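Local coordinates for ATP-dependent kinase YFH7 (Saccharomyces cerevisiae, PDB 2GA8), which acts as an ATP-dependent P-loop kinase that could be involved in endoplasmic reticulum membrane assembly, at residues A[94-99]-A[167-172]; A[155-160]-A[252-257]. All coordinates share one frame; numbering follows the deposited sequence.

In the fold
From the N-terminal helix 4-17 the chain runs through strand 25-30, the P-loop and helices 37-43 and 47-58, and later reaches a mixed sheet separate from the parallel sheet. Residues 94-99, in the loop between helix 84-92 and strand 109-111, meet helix 168-171 in interaction 1, closing a loop that contains strand 156-160. That strand, at one margin of the parallel sheet, meets the end of strand 248-256, an outermost strand of the mixed sheet, in interaction 2. The two closures cross along the sequence, their segments alternating. Interaction 2 joins the two sheets; interaction 1, with its centre about 25 Å from that of interaction 2, ties a peripheral loop to the short helix following strand 156-160.

Interaction 1: A[94-99]-A[167-172]; sequences QGLFKD and SRRCLD
Leu96 packs its two methyls against Arg169 and Cys170 on the first turn of the short helix 168-171, just beyond the Schellman motif that ends helix 84-92. In that motif Gln94, at positive phi, is the C-prime residue: the amides of Gln94 and Gly95 bond back to carbonyls of the last turn of helix 84-92, and the chain then runs on extended through Leu96.

The apolar contacts centre on Leu96. Its CD1 meets the aliphatic part of Arg169, 3.8 Å from Arg169 CG, and also lies over the helix backbone at Cys170 CA. The other branch, CD2, reaches Cys170 SG at 3.8 Å and lies beside Cys170 CB as well. CD1 thus sits between Arg169 and Cys170, while CD2 is on Cys170 alone of the two. Beyond the segments, Leu173 also touches Leu96, and Val101 touches Cys170, so residues that follow each segment join the packing.

Arg169 contributes through its methylenes. With CG anti to the backbone N (chi1 178°) the chain extends from the helix toward the loop, and a bend at chi3 turns the guanidinium aside. Arg169 CD comes within 3.8 Å of Gln94 CB at the exposed border of the contact.

No hydrogen bond joins the two segments; the side-chain bond beside the contact is the cap of the helix. Ser167 is its N-cap, and Arg168, facing elsewhere, forms a salt bridge with Asp248. A bound mercury ion lies about 3 Å from the side chain of Cys170, a heavy-atom site well away from the nucleotide-binding loop. The capping bond runs from Cys170 N to Ser167 OG, 3.0 Å long and bent to 136°, and Leu96 CD2 lies 4.3 Å from the same Ser167 OG.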
loop_
_atom_site.group_PDB
_atom_site.type_symbol
_atom_site.label_atom_id
_atom_site.label_comp_id
_atom_site.label_asym_id
_atom_site.label_seq_id
_atom_site.Cartn_x
_atom_site.Cartn_y
_atom_site.Cartn_z
ATOM N N GLN A 94 -20.656 12.135 8.541
ATOM C CA GLN A 94 -19.657 12.404 7.509
ATOM C C GLN A 94 -18.701 11.238 7.228
ATOM O O GLN A 94 -17.550 11.452 6.842
ATOM C CB GLN A 94 -18.851 13.654 7.878
ATOM C CG GLN A 94 -19.704 14.828 8.355
ATOM C CD GLN A 94 -20.877 15.119 7.433
ATOM O OE1 GLN A 94 -22.034 15.040 7.843
ATOM N NE2 GLN A 94 -20.582 15.453 6.183
ATOM N N GLY A 95 -19.183 10.014 7.424
ATOM C CA GLY A 95 -18.374 8.833 7.170
ATOM C C GLY A 95 -17.283 8.578 8.191
ATOM O O GLY A 95 -16.245 7.998 7.864
ATOM N N LEU A 96 -17.521 8.995 9.431
ATOM C CA LEU A 96 -16.543 8.817 10.496
ATOM C C LEU A 96 -17.094 8.132 11.743
ATOM O O LEU A 96 -18.306 8.069 11.952
ATOM C CB LEU A 96 -15.957 10.178 10.884
ATOM C CG LEU A 96 -15.047 10.860 9.858
ATOM C CD1 LEU A 96 -14.714 12.265 10.315
ATOM C CD2 LEU A 96 -13.779 10.049 9.683
ATOM N N PHE A 97 -16.178 7.603 12.550
ATOM C CA PHE A 97 -16.499 6.946 13.814
ATOM C C PHE A 97 -15.884 7.863 14.874
ATOM O O PHE A 97 -14.749 7.658 15.305
ATOM C CB PHE A 97 -15.842 5.561 13.895
ATOM C CG PHE A 97 -16.372 4.570 12.899
ATOM C CD1 PHE A 97 -17.696 4.145 12.953
ATOM C CD2 PHE A 97 -15.542 4.045 11.912
ATOM C CE1 PHE A 97 -18.185 3.208 12.038
ATOM C CE2 PHE A 97 -16.019 3.109 10.993
ATOM C CZ PHE A 97 -17.345 2.690 11.058
ATOM N N LYS A 98 -16.638 8.878 15.278
ATOM C CA LYS A 98 -16.171 9.863 16.250
ATOM C C LYS A 98 -15.400 9.335 17.458
ATOM O O LYS A 98 -14.356 9.882 17.813
ATOM C CB LYS A 98 -17.353 10.704 16.744
ATOM C CG LYS A 98 -16.950 11.878 17.629
ATOM C CD LYS A 98 -18.163 12.700 18.040
ATOM C CE LYS A 98 -17.751 13.946 18.807
ATOM N NZ LYS A 98 -16.937 13.628 20.011
ATOM N N ASP A 99 -15.901 8.274 18.082
ATOM C CA ASP A 99 -15.258 7.726 19.273
ATOM C C ASP A 99 -14.095 6.754 19.060
ATOM O O ASP A 99 -13.579 6.194 20.028
ATOM C CB ASP A 99 -16.305 7.043 20.159
ATOM C CG ASP A 99 -17.440 7.975 20.546
ATOM O OD1 ASP A 99 -17.160 9.129 20.935
ATOM O OD2 ASP A 99 -18.613 7.550 20.473
ATOM N N SER A 167 -8.325 11.495 7.068
ATOM C CA SER A 167 -8.833 12.725 6.474
ATOM C C SER A 167 -8.642 13.897 7.420
ATOM O O SER A 167 -8.499 13.722 8.632
ATOM C CB SER A 167 -10.320 12.591 6.137
ATOM O OG SER A 167 -11.101 12.511 7.314
ATOM N N ARG A 168 -8.652 15.099 6.860
ATOM C CA ARG A 168 -8.485 16.297 7.663
ATOM C C ARG A 168 -9.615 16.425 8.678
ATOM O O ARG A 168 -9.390 16.849 9.812
ATOM C CB ARG A 168 -8.430 17.525 6.756
ATOM C CG ARG A 168 -7.196 17.564 5.859
ATOM C CD ARG A 168 -7.212 18.771 4.933
ATOM N NE ARG A 168 -8.428 18.818 4.128
ATOM C CZ ARG A 168 -9.283 19.837 4.125
ATOM N NH1 ARG A 168 -10.369 19.794 3.363
ATOM N NH2 ARG A 168 -9.053 20.901 4.884
ATOM N N ARG A 169 -10.830 16.054 8.279
ATOM C CA ARG A 169 -11.969 16.134 9.190
ATOM C C ARG A 169 -11.816 15.092 10.289
ATOM O O ARG A 169 -12.303 15.269 11.403
ATOM C CB ARG A 169 -13.289 15.914 8.445
ATOM C CG ARG A 169 -14.507 15.950 9.363
ATOM C CD ARG A 169 -15.834 15.911 8.603
ATOM N NE ARG A 169 -16.113 17.153 7.884
ATOM C CZ ARG A 169 -15.608 17.469 6.694
ATOM N NH1 ARG A 169 -14.789 16.633 6.068
ATOM N NH2 ARG A 169 -15.923 18.627 6.129
ATOM N N CYS A 170 -11.136 13.998 9.967
ATOM C CA CYS A 170 -10.905 12.943 10.937
ATOM C C CYS A 170 -9.918 13.474 11.982
ATOM O O CYS A 170 -10.089 13.272 13.184
ATOM C CB CYS A 170 -10.327 11.714 10.230
ATOM S SG CYS A 170 -10.323 10.208 11.212
ATOM N N LEU A 171 -8.886 14.166 11.515
ATOM C CA LEU A 171 -7.882 14.716 12.415
ATOM C C LEU A 171 -8.483 15.773 13.341
ATOM O O LEU A 171 -7.953 16.028 14.423
ATOM C CB LEU A 171 -6.721 15.310 11.612
ATOM C CG LEU A 171 -5.934 14.333 10.727
ATOM C CD1 LEU A 171 -4.830 15.085 10.010
ATOM C CD2 LEU A 171 -5.346 13.205 11.574
ATOM N N ASP A 172 -9.592 16.380 12.922
ATOM C CA ASP A 172 -10.255 17.398 13.737
ATOM C C ASP A 172 -10.926 16.779 14.957
ATOM O O ASP A 172 -11.313 17.485 15.890
ATOM C CB ASP A 172 -11.320 18.145 12.927
ATOM C CG ASP A 172 -10.731 18.961 11.794
ATOM O OD1 ASP A 172 -9.712 19.642 12.021
ATOM O OD2 ASP A 172 -11.298 18.931 10.681
#

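Interaction 2: A[155-160]-A[252-257]; sequences IAQIVP and DQYCIS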
loop_
_atom_site.group_PDB
_atom_site.type_symbol
_atom_site.label_atom_id
_atom_site.label_comp_id
_atom_site.label_asym_id
_atom_site.label_seq_id
_atom_site.Cartn_x
_atom_site.Cartn_y
_atom_site.Cartn_z
ATOM N N ILE A 155 0.088 -6.995 -14.836
ATOM C CA ILE A 155 0.273 -7.966 -13.772
ATOM C C ILE A 155 0.857 -7.356 -12.507
ATOM O O ILE A 155 0.925 -8.012 -11.472
ATOM C CB ILE A 155 1.167 -9.140 -14.227
ATOM C CG1 ILE A 155 2.511 -8.625 -14.748
ATOM C CG2 ILE A 155 0.441 -9.949 -15.304
ATOM C CD1 ILE A 155 3.539 -9.725 -14.984
ATOM N N ALA A 156 1.278 -6.100 -12.587
ATOM C CA ALA A 156 1.848 -5.434 -11.421
ATOM C C ALA A 156 1.061 -4.170 -11.106
ATOM O O ALA A 156 0.649 -3.439 -12.008
ATOM C CB ALA A 156 3.317 -5.093 -11.674
ATOM N N GLN A 157 0.852 -3.922 -9.819
ATOM C CA GLN A 157 0.124 -2.746 -9.366
ATOM C C GLN A 157 0.823 -2.214 -8.126
ATOM O O GLN A 157 1.491 -2.964 -7.423
ATOM C CB GLN A 157 -1.322 -3.122 -9.024
ATOM C CG GLN A 157 -2.184 -1.974 -8.513
ATOM C CD GLN A 157 -2.260 -0.805 -9.482
ATOM O OE1 GLN A 157 -1.287 -0.072 -9.675
ATOM N NE2 GLN A 157 -3.425 -0.629 -10.098
ATOM N N ILE A 158 0.691 -0.919 -7.875
ATOM C CA ILE A 158 1.305 -0.319 -6.698
ATOM C C ILE A 158 0.236 0.017 -5.672
ATOM O O ILE A 158 -0.913 0.296 -6.015
ATOM C CB ILE A 158 2.060 0.993 -7.036
ATOM C CG1 ILE A 158 1.115 1.971 -7.738
ATOM C CG2 ILE A 158 3.280 0.692 -7.913
ATOM C CD1 ILE A 158 1.733 3.338 -7.997
ATOM N N VAL A 159 0.620 -0.028 -4.403
ATOM C CA VAL A 159 -0.292 0.326 -3.326
ATOM C C VAL A 159 0.426 1.373 -2.486
ATOM O O VAL A 159 1.292 1.048 -1.677
ATOM C CB VAL A 159 -0.640 -0.879 -2.414
ATOM C CG1 VAL A 159 -1.408 -0.390 -1.182
ATOM C CG2 VAL A 159 -1.480 -1.888 -3.176
ATOM N N PRO A 160 0.122 2.655 -2.720
ATOM C CA PRO A 160 0.779 3.695 -1.927
ATOM C C PRO A 160 0.095 3.738 -0.566
ATOM O O PRO A 160 -1.118 3.539 -0.463
ATOM C CB PRO A 160 0.518 4.968 -2.733
ATOM C CG PRO A 160 0.309 4.456 -4.145
ATOM C CD PRO A 160 -0.545 3.239 -3.893
ATOM N N ASP A 252 -11.170 4.357 -4.465
ATOM C CA ASP A 252 -10.772 3.493 -5.569
ATOM C C ASP A 252 -9.787 4.051 -6.593
ATOM O O ASP A 252 -10.086 4.088 -7.786
ATOM C CB ASP A 252 -12.028 3.016 -6.299
ATOM C CG ASP A 252 -13.171 2.727 -5.351
ATOM O OD1 ASP A 252 -12.931 2.097 -4.299
ATOM O OD2 ASP A 252 -14.315 3.126 -5.660
ATOM N N GLN A 253 -8.608 4.459 -6.140
ATOM C CA GLN A 253 -7.603 4.998 -7.050
ATOM C C GLN A 253 -6.729 3.897 -7.625
ATOM O O GLN A 253 -6.119 4.059 -8.684
ATOM C CB GLN A 253 -6.731 6.025 -6.325
ATOM C CG GLN A 253 -7.493 7.267 -5.923
ATOM C CD GLN A 253 -7.959 8.071 -7.124
ATOM O OE1 GLN A 253 -8.987 8.744 -7.073
ATOM N NE2 GLN A 253 -7.194 8.013 -8.208
ATOM N N TYR A 254 -6.668 2.770 -6.926
ATOM C CA TYR A 254 -5.863 1.654 -7.385
ATOM C C TYR A 254 -6.684 0.378 -7.322
ATOM O O TYR A 254 -7.304 0.081 -6.304
ATOM C CB TYR A 254 -4.612 1.518 -6.515
ATOM C CG TYR A 254 -3.819 2.799 -6.414
ATOM C CD1 TYR A 254 -2.919 3.167 -7.413
ATOM C CD2 TYR A 254 -4.003 3.669 -5.338
ATOM C CE1 TYR A 254 -2.221 4.372 -7.342
ATOM C CE2 TYR A 254 -3.317 4.869 -5.259
ATOM C CZ TYR A 254 -2.429 5.217 -6.263
ATOM O OH TYR A 254 -1.751 6.411 -6.186
ATOM N N CYS A 255 -6.707 -0.360 -8.424
ATOM C CA CYS A 255 -7.439 -1.611 -8.462
ATOM C C CYS A 255 -6.487 -2.789 -8.529
ATOM O O CYS A 255 -5.592 -2.832 -9.376
ATOM C CB CYS A 255 -8.364 -1.685 -9.675
ATOM S SG CYS A 255 -9.152 -3.319 -9.810
ATOM N N ILE A 256 -6.677 -3.737 -7.621
ATOM C CA ILE A 256 -5.876 -4.949 -7.601
ATOM C C ILE A 256 -6.862 -6.023 -8.037
ATOM O O ILE A 256 -7.786 -6.359 -7.296
ATOM C CB ILE A 256 -5.359 -5.260 -6.183
ATOM C CG1 ILE A 256 -4.432 -4.137 -5.719
ATOM C CG2 ILE A 256 -4.628 -6.593 -6.173
ATOM C CD1 ILE A 256 -4.035 -4.238 -4.263
ATOM N N SER A 257 -6.671 -6.548 -9.244
ATOM C CA SER A 257 -7.576 -7.557 -9.792
ATOM C C SER A 257 -6.969 -8.950 -9.849
ATOM O O SER A 257 -5.842 -9.173 -9.405
ATOM C CB SER A 257 -7.991 -7.168 -11.212
ATOM O OG SER A 257 -6.903 -7.360 -12.106
#
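Pro160 lies over one face of the Tyr254 ring in a CH-pi contact, its CD 3.6 Å from the ring centroid and 17° off the normal. Here, at a classic beta bulge where Gln253 and Tyr254 both face Val239, the end of strand 248-256 meets the marginal strand 156-160 of the parallel sheet. Ile158 CG1 comes obliquely to Tyr254 CE1 at 4.1 Å. The Ile158 side chain lies about 6 Å from that of Ser38, which probably binds ATP, as in related P-loop proteins.

Gln157 makes the polar link. Its CG stands anti to the backbone N (chi1 179°), and the bend at chi2 swings the amide out to the side of its strand, with NE2 pointing at strand 248-256. Gln157 OE1 then accepts from Ile158 N at 2.8 Å, in the carbonyl plane and on a lone pair, while Gln157 NE2 reaches Cys255 O at 3.2 Å. That second bond is nearly straight at the hydrogen (170°), although NE2 sits above the Cys255 carbonyl plane.

Deeper, Val159 CG2 touches Ile256 CD1 at 3.6 Å, the two side chains crossing at about a right angle. Replacing Tyr254 by an alanine would probably open a gap beside Ile158 and leave Pro160 CD without its ring face.

Ile158 O is buried here without a partner, a likely energetic cost. Together, one side-chain-to-backbone bond and apolar contacts join the two sheets, with no backbone pairing between these segments.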